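PDB 4QMK: type III secretion system effector protein ExoU from Pseudomonas fluorescens, which probably hydrolyses host membrane phospholipids as a secreted patatin-like phospholipase toxin, brought to the plasma membrane by a domain that binds phosphatidylinositol 4,5-bisphosphate. Local coordinates for residues A[157-168]-A[254-265]; A[195-203]-A[230-240]. All blocks are in the same frame, centred on the assembly; numbering follows the deposited sequence. Where two conformers were deposited one is given.

Overall arrangement
Both contacts lie within the patatin-like phospholipase region of the chain, their centres about 29 Å apart. Along the chain the order is 157-168, 195-203, 230-240, 254-265, so interaction 2 falls wholly between the two halves of interaction 1. Helix 166-173 is followed by helix 183-201, and helix 227-236 leads through strand 242-251 into strand 254-260, the outermost strand of the mixed sheet. Interaction 1 is a polar join that fastens the start of helix 166-173 to the sheet edge, whereas interaction 2 is apolar packing of helix 183-201 on helix 227-236 and the turn after it, within the probable catalytic domain; they meet where Ala262 CB packs 3.8 Å from Glu231 OE2.

Interaction 1 (A[157-168]-A[254-265]); sequences RSLPGPVGNISQ and RPQLVVFNANLT
Asn165 grips the edge of strand 254-260 with both ends of its amide: ND2 donates to Leu257 O at 2.8 Å, and OD1 accepts from Val259 N at 3.0 Å. Asparagine suits this place because its short amide carries donor and acceptor, pairing with the strand while capping the helix: OD1 takes Ser167 N at 2.7 Å from the face of its plane opposite Val259 N. A weak bond from Asn165 N to Gln168 OE1 completes a capping box. Packing is tight here. Small Ser167 brings OG to 2.8 Å from Val259 O and CB to 3.7 Å from Phe260 CE1, while Ile166 CG2 meets Val258 CG2 at 3.6 Å. The partly exposed side is looser: Gln168 NE2 reaches Leu264 O at 3.2 Å, on a lone pair, and the two side chains cross at about a right angle. At the far end, a bend in Arg157 carries NH1 to Gln256 OE1. Poorly ordered Arg254 lays CB and NE over one face of that guanidinium; the like charges are not bonded, and Arg254 NH2 bonds Thr640 OG1 instead. Strand 254-260 pairs with strand 242-251, the start of helix 166-173 meets its other edge, and helix 555-585 packs alongside.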
loop_
_atom_site.group_PDB
_atom_site.type_symbol
_atom_site.label_atom_id
_atom_site.label_comp_id
_atom_site.label_asym_id
_atom_site.label_seq_id
_atom_site.Cartn_x
_atom_site.Cartn_y
_atom_site.Cartn_z
ATOM N N ARG A 157 15.784 -9.345 8.483
ATOM C CA ARG A 157 15.827 -10.411 9.478
ATOM C C ARG A 157 15.845 -9.834 10.891
ATOM O O ARG A 157 15.496 -10.520 11.814
ATOM C CB ARG A 157 17.018 -11.392 9.217
ATOM C CG ARG A 157 16.758 -12.310 8.013
ATOM C CD ARG A 157 17.683 -13.512 7.887
ATOM N NE ARG A 157 18.995 -13.142 7.376
ATOM C CZ ARG A 157 19.352 -13.132 6.083
ATOM N NH1 ARG A 157 18.508 -13.489 5.121
ATOM N NH2 ARG A 157 20.585 -12.760 5.742
ATOM N N SER A 158 16.207 -8.556 11.024
ATOM C CA SER A 158 16.406 -7.906 12.324
ATOM C C SER A 158 15.239 -7.074 12.844
ATOM O O SER A 158 15.371 -6.439 13.868
ATOM C CB SER A 158 17.565 -6.922 12.193
ATOM O OG SER A 158 17.169 -5.795 11.416
ATOM N N LEU A 159 14.122 -7.055 12.137
ATOM C CA LEU A 159 13.004 -6.213 12.514
ATOM C C LEU A 159 12.320 -6.572 13.897
ATOM O O LEU A 159 12.028 -7.729 14.211
ATOM C CB LEU A 159 11.986 -6.210 11.378
ATOM C CG LEU A 159 12.536 -5.726 10.020
ATOM C CD1 LEU A 159 11.441 -5.747 8.994
ATOM C CD2 LEU A 159 13.093 -4.325 10.115
ATOM N N PRO A 160 12.067 -5.550 14.726
ATOM C CA PRO A 160 11.402 -5.826 15.995
ATOM C C PRO A 160 10.086 -6.570 15.779
ATOM O O PRO A 160 9.724 -7.441 16.564
ATOM C CB PRO A 160 11.143 -4.439 16.567
ATOM C CG PRO A 160 11.179 -3.497 15.387
ATOM C CD PRO A 160 12.130 -4.110 14.409
ATOM N N GLY A 161 9.400 -6.230 14.696
ATOM C CA GLY A 161 8.165 -6.861 14.336
ATOM C C GLY A 161 8.269 -7.380 12.911
ATOM O O GLY A 161 8.419 -6.595 11.949
ATOM N N PRO A 162 8.155 -8.705 12.769
ATOM C CA PRO A 162 8.262 -9.343 11.509
ATOM C C PRO A 162 7.307 -8.795 10.424
ATOM O O PRO A 162 6.142 -8.477 10.696
ATOM C CB PRO A 162 7.871 -10.747 11.823
ATOM C CG PRO A 162 6.831 -10.619 12.923
ATOM C CD PRO A 162 7.430 -9.537 13.763
ATOM N N VAL A 163 7.834 -8.704 9.195
ATOM C CA VAL A 163 7.061 -8.349 8.038
ATOM C C VAL A 163 6.727 -9.684 7.350
ATOM O O VAL A 163 7.179 -10.782 7.750
ATOM C CB VAL A 163 7.850 -7.430 7.031
ATOM C CG1 VAL A 163 8.366 -6.162 7.710
ATOM C CG2 VAL A 163 8.997 -8.189 6.327
ATOM N N GLY A 164 5.989 -9.564 6.265
ATOM C CA GLY A 164 5.523 -10.721 5.521
ATOM C C GLY A 164 6.557 -11.480 4.716
ATOM O O GLY A 164 6.578 -12.685 4.764
ATOM N N ASN A 165 7.395 -10.766 3.967
ATOM C CA ASN A 165 8.392 -11.362 3.050
ATOM C C ASN A 165 9.300 -10.254 2.542
ATOM O O ASN A 165 8.898 -9.112 2.437
ATOM C CB ASN A 165 7.722 -12.059 1.854
ATOM C CG ASN A 165 8.748 -12.781 0.901
ATOM O OD1 ASN A 165 9.164 -12.231 -0.148
ATOM N ND2 ASN A 165 9.103 -14.008 1.240
ATOM N N ILE A 166 10.539 -10.576 2.270
ATOM C CA ILE A 166 11.449 -9.585 1.730
ATOM C C ILE A 166 10.921 -8.977 0.419
ATOM O O ILE A 166 11.277 -7.872 0.074
ATOM C CB ILE A 166 12.849 -10.160 1.578
ATOM C CG1 ILE A 166 13.839 -9.068 1.326
ATOM C CG2 ILE A 166 12.934 -11.178 0.480
ATOM C CD1 ILE A 166 15.224 -9.597 1.607
ATOM N N SER A 167 10.025 -9.659 -0.280
ATOM C CA SER A 167 9.322 -9.012 -1.391
ATOM C C SER A 167 8.693 -7.666 -1.030
ATOM O O SER A 167 8.630 -6.753 -1.849
ATOM C CB SER A 167 8.202 -9.906 -1.897
ATOM O OG SER A 167 7.305 -10.321 -0.882
ATOM N N GLN A 168 8.211 -7.528 0.188
ATOM C CA GLN A 168 7.587 -6.272 0.600
ATOM C C GLN A 168 8.558 -5.104 0.634
ATOM O O GLN A 168 8.244 -3.994 0.211
ATOM C CB GLN A 168 6.820 -6.485 1.890
ATOM C CG GLN A 168 5.529 -7.236 1.585
ATOM C CD GLN A 168 4.916 -7.924 2.761
ATOM O OE1 GLN A 168 5.574 -8.208 3.752
ATOM N NE2 GLN A 168 3.656 -8.238 2.641
ATOM N N ARG A 254 22.877 -15.894 3.836
ATOM C CA ARG A 254 21.737 -16.789 4.054
ATOM C C ARG A 254 20.771 -16.720 2.849
ATOM O O ARG A 254 20.460 -15.647 2.378
ATOM C CB ARG A 254 21.006 -16.375 5.334
ATOM C CG ARG A 254 21.870 -16.502 6.557
ATOM C CD ARG A 254 21.569 -15.507 7.682
ATOM N NE ARG A 254 20.435 -15.876 8.529
ATOM C CZ ARG A 254 20.538 -16.528 9.687
ATOM N NH1 ARG A 254 21.728 -16.905 10.166
ATOM N NH2 ARG A 254 19.439 -16.798 10.374
ATOM N N PRO A 255 20.267 -17.864 2.397
ATOM C CA PRO A 255 19.232 -17.844 1.401
ATOM C C PRO A 255 17.903 -17.348 1.942
ATOM O O PRO A 255 17.552 -17.654 3.104
ATOM C CB PRO A 255 19.095 -19.319 0.996
ATOM C CG PRO A 255 19.524 -20.071 2.209
ATOM C CD PRO A 255 20.590 -19.228 2.846
ATOM N N GLN A 256 17.183 -16.606 1.093
ATOM C CA GLN A 256 15.824 -16.111 1.383
ATOM C C GLN A 256 14.885 -16.424 0.259
ATOM O O GLN A 256 15.201 -16.153 -0.861
ATOM C CB GLN A 256 15.772 -14.591 1.549
ATOM C CG GLN A 256 16.466 -14.069 2.766
ATOM C CD GLN A 256 15.619 -14.000 4.029
ATOM O OE1 GLN A 256 16.016 -13.338 4.947
ATOM N NE2 GLN A 256 14.439 -14.620 4.052
ATOM N N LEU A 257 13.732 -16.983 0.584
ATOM C CA LEU A 257 12.689 -17.166 -0.382
ATOM C C LEU A 257 12.016 -15.831 -0.610
ATOM O O LEU A 257 11.495 -15.217 0.325
ATOM C CB LEU A 257 11.564 -18.051 0.097
ATOM C CG LEU A 257 11.411 -19.545 -0.080
ATOM C CD1 LEU A 257 11.941 -19.931 -1.448
ATOM C CD2 LEU A 257 12.030 -20.378 1.005
ATOM N N VAL A 258 12.010 -15.391 -1.851
ATOM C CA VAL A 258 11.307 -14.190 -2.214
ATOM C C VAL A 258 9.991 -14.635 -2.853
ATOM O O VAL A 258 9.977 -15.576 -3.638
ATOM C CB VAL A 258 12.135 -13.394 -3.188
ATOM C CG1 VAL A 258 11.441 -12.124 -3.594
ATOM C CG2 VAL A 258 13.468 -13.095 -2.571
ATOM N N VAL A 259 8.884 -13.999 -2.506
ATOM C CA VAL A 259 7.562 -14.405 -3.053
ATOM C C VAL A 259 6.670 -13.212 -3.398
ATOM O O VAL A 259 6.357 -12.375 -2.545
ATOM C CB VAL A 259 6.806 -15.288 -2.027
ATOM C CG1 VAL A 259 5.435 -15.701 -2.548
ATOM C CG2 VAL A 259 7.650 -16.497 -1.647
ATOM N N PHE A 260 6.303 -13.121 -4.651
ATOM C CA PHE A 260 5.395 -12.101 -5.100
ATOM C C PHE A 260 4.093 -12.796 -5.466
ATOM O O PHE A 260 4.120 -13.810 -6.131
ATOM C CB PHE A 260 5.940 -11.447 -6.346
ATOM C CG PHE A 260 7.265 -10.755 -6.167
ATOM C CD1 PHE A 260 7.327 -9.498 -5.596
ATOM C CD2 PHE A 260 8.387 -11.311 -6.630
ATOM C CE1 PHE A 260 8.532 -8.861 -5.403
ATOM C CE2 PHE A 260 9.611 -10.688 -6.466
ATOM C CZ PHE A 260 9.681 -9.464 -5.843
ATOM N N ASN A 261 2.973 -12.254 -5.048
ATOM C CA ASN A 261 1.642 -12.760 -5.391
ATOM C C ASN A 261 0.538 -11.791 -4.890
ATOM O O ASN A 261 0.840 -10.740 -4.303
ATOM C CB ASN A 261 1.434 -14.151 -4.812
ATOM C CG ASN A 261 1.480 -14.185 -3.263
ATOM O OD1 ASN A 261 1.240 -13.180 -2.562
ATOM N ND2 ASN A 261 1.810 -15.344 -2.742
ATOM N N ALA A 262 -0.726 -12.140 -5.080
ATOM C CA ALA A 262 -1.805 -11.198 -4.740
ATOM C C ALA A 262 -1.930 -10.927 -3.250
ATOM O O ALA A 262 -2.396 -9.858 -2.843
ATOM C CB ALA A 262 -3.123 -11.664 -5.293
ATOM N N ASN A 263 -1.502 -11.875 -2.435
ATOM C CA ASN A 263 -1.606 -11.707 -0.999
ATOM C C ASN A 263 -0.502 -10.827 -0.370
ATOM O O ASN A 263 -0.799 -9.964 0.462
ATOM C CB ASN A 263 -1.733 -13.080 -0.338
ATOM C CG ASN A 263 -3.097 -13.733 -0.611
ATOM O OD1 ASN A 263 -3.937 -13.192 -1.360
ATOM N ND2 ASN A 263 -3.322 -14.901 -0.015
ATOM N N LEU A 264 0.750 -10.983 -0.795
ATOM C CA LEU A 264 1.852 -10.181 -0.228
ATOM C C LEU A 264 2.135 -8.870 -0.945
ATOM O O LEU A 264 2.609 -7.903 -0.320
ATOM C CB LEU A 264 3.143 -10.997 -0.267
ATOM C CG LEU A 264 3.321 -12.195 0.659
ATOM C CD1 LEU A 264 4.222 -13.247 0.029
ATOM C CD2 LEU A 264 3.881 -11.726 1.993
ATOM N N THR A 265 1.913 -8.856 -2.267
ATOM C CA THR A 265 2.314 -7.726 -3.137
ATOM C C THR A 265 1.245 -7.497 -4.212
ATOM O O THR A 265 1.547 -7.447 -5.400
ATOM C CB THR A 265 3.654 -8.033 -3.828
ATOM O OG1 THR A 265 3.499 -9.112 -4.786
ATOM C CG2 THR A 265 4.654 -8.453 -2.819
HETATM O O HOH W 1 12.126 -13.342 2.653
#

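Interaction 2 (A[195-203]-A[230-240]); sequences SILAHIAGM and LEVLSRHIPAI
Ile196 begins the contact by laying its CG2 methyl 3.8 Å from Leu233 CD1, the two side chains crossing at about a right angle. Its other branch runs on to CD1, which reaches Leu230 CD2 at 4.2 Å, so this one beta-branched residue spans a full turn of helix 227-236. One turn later, His199 turns to the end of that helix and the type I turn from Ile237 to Ile240. Its CE1 lies 3.6 Å from Ala239 CB, while CG meets Ile240 CD1 at 4.0 Å; the small methyl of Ala239 lets the imidazole come close. The CE1-ND1 side of the ring thus rests on Ala239, while NE2 bonds elsewhere, to the backbone oxygen of Gly116, which helps to set how the ring is turned. Ile200, buried like Ile196, carries the apolar ridge onward: CG1 touches Ile237 CD1 at 4.1 Å and CD1 approaches Leu233 CD2. Met203, just beyond the helix, closes the row. Its chain is extended through chi2 (177°) and bends at chi3 (88°), which places SD 3.8 Å from Ile237 CD1 and brings CE to His236 CB. Flexible and unbranched, methionine can follow this bend. The axes of helices 195-201 and 230-236 run 11.8 Å apart at 32°, a spacing bridged by isoleucine and leucine side chains from both helices, and helix 210-221 packs against both through Ile196, Ile200 and His236. Such a layer of helices beside a mixed sheet, here joined by helix 227-236 leading into strand 242-251, is consistent with the alpha/beta fold of patatin-like phospholipases.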
loop_
_atom_site.group_PDB
_atom_site.type_symbol
_atom_site.label_atom_id
_atom_site.label_comp_id
_atom_site.label_asym_id
_atom_site.label_seq_id
_atom_site.Cartn_x
_atom_site.Cartn_y
_atom_site.Cartn_z
ATOM N N SER A 195 -2.596 -9.398 -24.429
ATOM C CA SER A 195 -3.306 -10.649 -24.128
ATOM C C SER A 195 -4.508 -10.435 -23.244
ATOM O O SER A 195 -5.592 -10.892 -23.571
ATOM C CB SER A 195 -2.368 -11.618 -23.456
ATOM O OG SER A 195 -3.087 -12.702 -22.935
ATOM N N ILE A 196 -4.328 -9.703 -22.151
ATOM C CA ILE A 196 -5.425 -9.440 -21.221
ATOM C C ILE A 196 -6.553 -8.633 -21.849
ATOM O O ILE A 196 -7.734 -8.962 -21.708
ATOM C CB ILE A 196 -4.934 -8.681 -19.995
ATOM C CG1 ILE A 196 -4.213 -9.623 -19.052
ATOM C CG2 ILE A 196 -6.094 -8.052 -19.247
ATOM C CD1 ILE A 196 -3.494 -8.925 -17.920
ATOM N N LEU A 197 -6.200 -7.562 -22.551
ATOM C CA LEU A 197 -7.217 -6.734 -23.198
ATOM C C LEU A 197 -8.053 -7.558 -24.166
ATOM O O LEU A 197 -9.288 -7.505 -24.126
ATOM C CB LEU A 197 -6.588 -5.536 -23.901
ATOM C CG LEU A 197 -6.019 -4.504 -22.931
ATOM C CD1 LEU A 197 -5.390 -3.328 -23.655
ATOM C CD2 LEU A 197 -7.053 -3.997 -21.951
ATOM N N ALA A 198 -7.379 -8.312 -25.030
ATOM C CA ALA A 198 -8.055 -9.179 -25.977
ATOM C C ALA A 198 -9.074 -10.032 -25.214
ATOM O O ALA A 198 -10.246 -10.071 -25.565
ATOM C CB ALA A 198 -7.046 -10.057 -26.710
ATOM N N HIS A 199 -8.634 -10.687 -24.150
ATOM C CA HIS A 199 -9.537 -11.546 -23.389
ATOM C C HIS A 199 -10.685 -10.750 -22.807
ATOM O O HIS A 199 -11.825 -11.143 -22.926
ATOM C CB HIS A 199 -8.800 -12.343 -22.296
ATOM C CG HIS A 199 -7.994 -13.493 -22.826
ATOM N ND1 HIS A 199 -8.540 -14.730 -23.086
ATOM C CD2 HIS A 199 -6.682 -13.594 -23.159
ATOM C CE1 HIS A 199 -7.609 -15.541 -23.563
ATOM N NE2 HIS A 199 -6.471 -14.873 -23.622
ATOM N N ILE A 200 -10.393 -9.611 -22.201
ATOM C CA ILE A 200 -11.463 -8.782 -21.654
ATOM C C ILE A 200 -12.468 -8.468 -22.752
ATOM O O ILE A 200 -13.678 -8.587 -22.520
ATOM C CB ILE A 200 -10.936 -7.484 -21.029
ATOM C CG1 ILE A 200 -10.128 -7.821 -19.779
ATOM C CG2 ILE A 200 -12.080 -6.558 -20.637
ATOM C CD1 ILE A 200 -9.414 -6.638 -19.149
ATOM N N ALA A 201 -11.972 -8.108 -23.950
ATOM C CA ALA A 201 -12.853 -7.768 -25.085
ATOM C C ALA A 201 -13.756 -8.930 -25.516
ATOM O O ALA A 201 -14.884 -8.716 -25.971
ATOM C CB ALA A 201 -12.035 -7.260 -26.268
ATOM N N GLY A 202 -13.269 -10.159 -25.364
ATOM C CA GLY A 202 -14.049 -11.329 -25.734
ATOM C C GLY A 202 -15.242 -11.569 -24.830
ATOM O O GLY A 202 -16.084 -12.398 -25.132
ATOM N N MET A 203 -15.342 -10.841 -23.728
ATOM C CA MET A 203 -16.476 -11.031 -22.824
ATOM C C MET A 203 -17.786 -10.512 -23.467
ATOM O O MET A 203 -17.753 -9.691 -24.400
ATOM C CB MET A 203 -16.238 -10.318 -21.486
ATOM C CG MET A 203 -15.300 -11.013 -20.535
ATOM S SD MET A 203 -15.023 -10.063 -19.010
ATOM C CE MET A 203 -16.350 -10.601 -17.884
ATOM N N LEU A 230 -4.778 -9.773 -11.845
ATOM C CA LEU A 230 -4.876 -11.153 -12.261
ATOM C C LEU A 230 -5.877 -11.923 -11.403
ATOM O O LEU A 230 -6.782 -12.527 -11.931
ATOM C CB LEU A 230 -3.487 -11.810 -12.264
ATOM C CG LEU A 230 -2.568 -11.434 -13.442
ATOM C CD1 LEU A 230 -1.288 -12.243 -13.405
ATOM C CD2 LEU A 230 -3.235 -11.687 -14.764
ATOM N N GLU A 231 -5.753 -11.841 -10.088
ATOM C CA GLU A 231 -6.708 -12.492 -9.183
ATOM C C GLU A 231 -8.168 -12.122 -9.512
ATOM O O GLU A 231 -9.016 -12.994 -9.646
ATOM C CB GLU A 231 -6.408 -12.103 -7.740
ATOM C CG GLU A 231 -7.466 -12.493 -6.716
ATOM C CD GLU A 231 -7.321 -11.660 -5.441
ATOM O OE1 GLU A 231 -7.712 -10.463 -5.463
ATOM O OE2 GLU A 231 -6.821 -12.194 -4.417
ATOM N N VAL A 232 -8.442 -10.829 -9.600
ATOM C CA VAL A 232 -9.778 -10.312 -9.926
ATOM C C VAL A 232 -10.284 -10.791 -11.288
ATOM O O VAL A 232 -11.410 -11.308 -11.417
ATOM C CB VAL A 232 -9.777 -8.780 -9.925
ATOM C CG1 VAL A 232 -11.046 -8.251 -10.556
ATOM C CG2 VAL A 232 -9.631 -8.247 -8.496
ATOM N N LEU A 233 -9.426 -10.662 -12.288
ATOM C CA LEU A 233 -9.757 -11.088 -13.614
ATOM C C LEU A 233 -10.031 -12.582 -13.714
ATOM O O LEU A 233 -10.900 -12.992 -14.489
ATOM C CB LEU A 233 -8.611 -10.739 -14.540
ATOM C CG LEU A 233 -8.444 -9.285 -14.877
ATOM C CD1 LEU A 233 -7.248 -9.114 -15.802
ATOM C CD2 LEU A 233 -9.704 -8.772 -15.535
ATOM N N SER A 234 -9.265 -13.399 -12.972
ATOM C CA SER A 234 -9.445 -14.876 -12.999
ATOM C C SER A 234 -10.840 -15.319 -12.531
ATOM O O SER A 234 -11.344 -16.343 -12.968
ATOM C CB SER A 234 -8.365 -15.609 -12.173
ATOM O OG SER A 234 -8.558 -15.460 -10.761
ATOM N N ARG A 235 -11.472 -14.535 -11.669
ATOM C CA ARG A 235 -12.822 -14.874 -11.209
ATOM C C ARG A 235 -13.851 -14.838 -12.337
ATOM O O ARG A 235 -14.848 -15.525 -12.252
ATOM C CB ARG A 235 -13.313 -13.898 -10.136
ATOM C CG ARG A 235 -12.502 -13.825 -8.859
ATOM C CD ARG A 235 -13.014 -12.582 -8.156
ATOM N NE ARG A 235 -12.059 -11.967 -7.252
ATOM C CZ ARG A 235 -12.071 -10.672 -6.926
ATOM N NH1 ARG A 235 -12.980 -9.849 -7.451
ATOM N NH2 ARG A 235 -11.147 -10.191 -6.093
ATOM N N HIS A 236 -13.629 -14.008 -13.349
ATOM C CA HIS A 236 -14.608 -13.819 -14.417
ATOM C C HIS A 236 -14.172 -14.328 -15.764
ATOM O O HIS A 236 -14.993 -14.404 -16.677
ATOM C CB HIS A 236 -14.966 -12.316 -14.558
ATOM C CG HIS A 236 -15.327 -11.660 -13.255
ATOM N ND1 HIS A 236 -16.599 -11.705 -12.728
ATOM C CD2 HIS A 236 -14.572 -10.983 -12.353
ATOM C CE1 HIS A 236 -16.613 -11.083 -11.562
ATOM N NE2 HIS A 236 -15.398 -10.636 -11.309
ATOM N N ILE A 237 -12.870 -14.597 -15.906
ATOM C CA ILE A 237 -12.264 -15.034 -17.173
ATOM C C ILE A 237 -11.353 -16.223 -16.868
ATOM O O ILE A 237 -10.239 -16.050 -16.350
ATOM C CB ILE A 237 -11.439 -13.911 -17.832
ATOM C CG1 ILE A 237 -12.278 -12.642 -17.916
ATOM C CG2 ILE A 237 -10.979 -14.324 -19.224
ATOM C CD1 ILE A 237 -11.553 -11.448 -18.487
ATOM N N PRO A 238 -11.835 -17.437 -17.163
ATOM C CA PRO A 238 -11.104 -18.659 -16.911
ATOM C C PRO A 238 -9.729 -18.745 -17.559
ATOM O O PRO A 238 -8.877 -19.410 -17.009
ATOM C CB PRO A 238 -12.012 -19.738 -17.479
ATOM C CG PRO A 238 -13.370 -19.135 -17.482
ATOM C CD PRO A 238 -13.157 -17.692 -17.759
ATOM N N ALA A 239 -9.492 -18.076 -18.689
ATOM C CA ALA A 239 -8.190 -18.138 -19.336
ATOM C C ALA A 239 -7.081 -17.352 -18.578
ATOM O O ALA A 239 -5.909 -17.637 -18.753
ATOM C CB ALA A 239 -8.282 -17.634 -20.769
ATOM N N ILE A 240 -7.461 -16.349 -17.792
ATOM C CA ILE A 240 -6.518 -15.588 -17.002
ATOM C C ILE A 240 -6.350 -16.285 -15.628
ATOM O O ILE A 240 -7.330 -16.668 -14.984
ATOM C CB ILE A 240 -7.001 -14.171 -16.715
ATOM C CG1 ILE A 240 -7.543 -13.458 -17.960
ATOM C CG2 ILE A 240 -5.865 -13.363 -16.119
ATOM C CD1 ILE A 240 -6.548 -13.329 -19.084
#